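PDB 5ZBT: lectin-like protein from Entamoeba histolytica HM-1:IMSS-A, which is of unknown function but, as a probable membrane protein with an ERGIC-53-like legume-lectin domain, the part held here, may bind D-mannose. Local coordinates for residues 43-48 against 67-72. Numbering follows the deposited sequence.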
loop_
_atom_site.group_PDB
_atom_site.type_symbol
_atom_site.label_atom_id
_atom_site.label_comp_id
_atom_site.label_asym_id
_atom_site.label_seq_id
_atom_site.Cartn_x
_atom_site.Cartn_y
_atom_site.Cartn_z
ATOM N N TYR A 43 -12.203 7.505 2.879
ATOM C CA TYR A 43 -11.969 6.298 2.080
ATOM C C TYR A 43 -13.266 5.567 1.770
ATOM O O TYR A 43 -14.069 5.312 2.670
ATOM C CB TYR A 43 -11.011 5.346 2.811
ATOM C CG TYR A 43 -9.599 5.880 2.935
ATOM C CD1 TYR A 43 -9.186 6.582 4.062
ATOM C CD2 TYR A 43 -8.675 5.669 1.925
ATOM C CE1 TYR A 43 -7.884 7.075 4.161
ATOM C CE2 TYR A 43 -7.375 6.151 2.015
ATOM C CZ TYR A 43 -6.986 6.849 3.120
ATOM O OH TYR A 43 -5.693 7.303 3.172
ATOM N N ASP A 44 -13.467 5.234 0.498
ATOM C CA ASP A 44 -14.448 4.238 0.092
ATOM C C ASP A 44 -13.921 2.842 0.393
ATOM O O ASP A 44 -12.710 2.607 0.450
ATOM C CB ASP A 44 -14.746 4.304 -1.407
ATOM C CG ASP A 44 -15.284 5.629 -1.843
ATOM O OD1 ASP A 44 -16.159 6.170 -1.138
ATOM O OD2 ASP A 44 -14.816 6.123 -2.896
ATOM N N MET A 45 -14.852 1.898 0.532
ATOM C CA MET A 45 -14.534 0.541 0.954
ATOM C C MET A 45 -15.270 -0.451 0.072
ATOM O O MET A 45 -16.491 -0.370 -0.075
ATOM C CB MET A 45 -14.891 0.332 2.431
ATOM C CG MET A 45 -13.926 1.091 3.335
ATOM S SD MET A 45 -14.339 1.069 5.076
ATOM C CE MET A 45 -14.210 2.813 5.483
ATOM N N LYS A 46 -14.527 -1.382 -0.516
ATOM C CA LYS A 46 -15.078 -2.302 -1.507
ATOM C C LYS A 46 -14.455 -3.672 -1.251
ATOM O O LYS A 46 -13.293 -3.908 -1.601
ATOM C CB LYS A 46 -14.803 -1.796 -2.917
ATOM C CG LYS A 46 -15.178 -2.760 -4.032
ATOM C CD LYS A 46 -16.670 -3.015 -4.110
ATOM C CE LYS A 46 -17.131 -3.013 -5.568
ATOM N NZ LYS A 46 -18.499 -3.585 -5.761
ATOM N N GLY A 47 -15.238 -4.567 -0.637
ATOM C CA GLY A 47 -14.759 -5.853 -0.192
ATOM C C GLY A 47 -14.882 -5.951 1.314
ATOM O O GLY A 47 -15.396 -5.043 1.977
ATOM N N PRO A 48 -14.405 -7.049 1.888
ATOM C CA PRO A 48 -14.536 -7.255 3.343
ATOM C C PRO A 48 -13.607 -6.408 4.198
ATOM O O PRO A 48 -12.934 -6.933 5.097
ATOM C CB PRO A 48 -14.204 -8.740 3.515
ATOM C CG PRO A 48 -13.277 -9.019 2.367
ATOM C CD PRO A 48 -13.837 -8.223 1.209
ATOM N N SER A 67 -9.708 -6.929 -1.325
ATOM C CA SER A 67 -10.389 -5.693 -0.967
ATOM C C SER A 67 -9.639 -4.514 -1.564
ATOM O O SER A 67 -8.432 -4.587 -1.799
ATOM C CB SER A 67 -10.459 -5.496 0.545
ATOM O OG SER A 67 -11.172 -6.549 1.168
ATOM N N ILE A 68 -10.360 -3.425 -1.806
ATOM C CA ILE A 68 -9.755 -2.157 -2.187
ATOM C C ILE A 68 -10.338 -1.057 -1.304
ATOM O O ILE A 68 -11.553 -0.983 -1.095
ATOM C CB ILE A 68 -9.946 -1.836 -3.685
ATOM C CG1 ILE A 68 -11.422 -1.751 -4.068
ATOM C CG2 ILE A 68 -9.256 -2.885 -4.552
ATOM C CD1 ILE A 68 -11.640 -1.656 -5.575
ATOM N N MET A 69 -9.464 -0.233 -0.760
ATOM C CA MET A 69 -9.825 0.927 0.037
ATOM C C MET A 69 -9.380 2.134 -0.781
ATOM O O MET A 69 -8.182 2.309 -1.013
ATOM C CB MET A 69 -9.122 0.856 1.391
ATOM C CG MET A 69 -9.763 1.593 2.527
ATOM S SD MET A 69 -8.762 1.234 3.972
ATOM C CE MET A 69 -9.103 2.664 4.954
ATOM N N ASN A 70 -10.338 2.944 -1.236
ATOM C CA ASN A 70 -10.108 4.031 -2.189
ATOM C C ASN A 70 -10.229 5.384 -1.504
ATOM O O ASN A 70 -11.290 5.703 -0.953
ATOM C CB ASN A 70 -11.118 3.979 -3.334
ATOM C CG ASN A 70 -10.728 3.016 -4.394
ATOM O OD1 ASN A 70 -9.548 2.682 -4.534
ATOM N ND2 ASN A 70 -11.713 2.546 -5.162
ATOM N N GLY A 71 -9.165 6.185 -1.571
ATOM C CA GLY A 71 -9.237 7.565 -1.137
ATOM C C GLY A 71 -10.346 8.298 -1.875
ATOM O O GLY A 71 -10.483 8.171 -3.093
ATOM N N LYS A 72 -11.173 9.044 -1.148
ATOM C CA LYS A 72 -12.238 9.779 -1.817
ATOM C C LYS A 72 -11.715 11.011 -2.551
ATOM O O LYS A 72 -12.237 11.352 -3.619
ATOM C CB LYS A 72 -13.308 10.189 -0.801
ATOM C CG LYS A 72 -14.053 9.015 -0.208
ATOM C CD LYS A 72 -15.434 9.417 0.224
ATOM C CE LYS A 72 -15.625 9.212 1.705
ATOM N NZ LYS A 72 -16.537 8.069 1.925
HETATM O O HOH W 1 -14.498 3.876 -4.677
#
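Tyr43 brings its ring alongside the Gly71 backbone, with the methyl of Met69 over one ring face, and this residue has the largest area buried by the pairing of 43-48 with 67-72. Met69 CE sits 4.2 Å from the Tyr43 ring centroid and 28° off the ring normal, which makes it a CH-pi contact over the face; SD lies obliquely farther off, completing a Met-aromatic pair. The reach depends on Met69 running CG anti to its N (chi1 -155°) with the chain extended beyond. The ring's CD2 atom touches the glycine, Tyr43 CD2 to Gly71 CA being 3.6 Å, while its hydroxyl bonds to Leu28 O.

Asp44, on the other face of the sheet, crosses Lys72 at about a right angle. The salt bridge from Asp44 OD1 to Lys72 NZ is long, 3.6 Å, and each group has a partner elsewhere: Asp44 OD2 pairs with Lys106, and Lys72 NZ bonds to Val40 O. A water links Asp44 OD2 (2.9 Å) with Asn70 ND2, which also bonds to Leu107 O.

The backbones pair as an antiparallel ladder, with Tyr43 opposite Gly71 and Met45 opposite Met69 as the non-hydrogen-bonded pairs. Asp44 and Asn70 exchange two hydrogen bonds, Asp44 N to Asn70 O measuring 2.7 Å, and Lys46 and Ile68 exchange two more, of which Ile68 N to Lys46 O is nearly straight (170° at hydrogen). Beside that pair, Lys46 CB packs 3.6 Å from Ile68 CG1.

Strand 43-46 forms the edge of one seven-stranded antiparallel sheet of the legume-lectin-like fold, with 66-71 hydrogen-bonded on its far side to strand 207-213. Helix 36-42 packs on Met45 and Met69 through Val39, and strand 56-59 of the second sheet meets Met69.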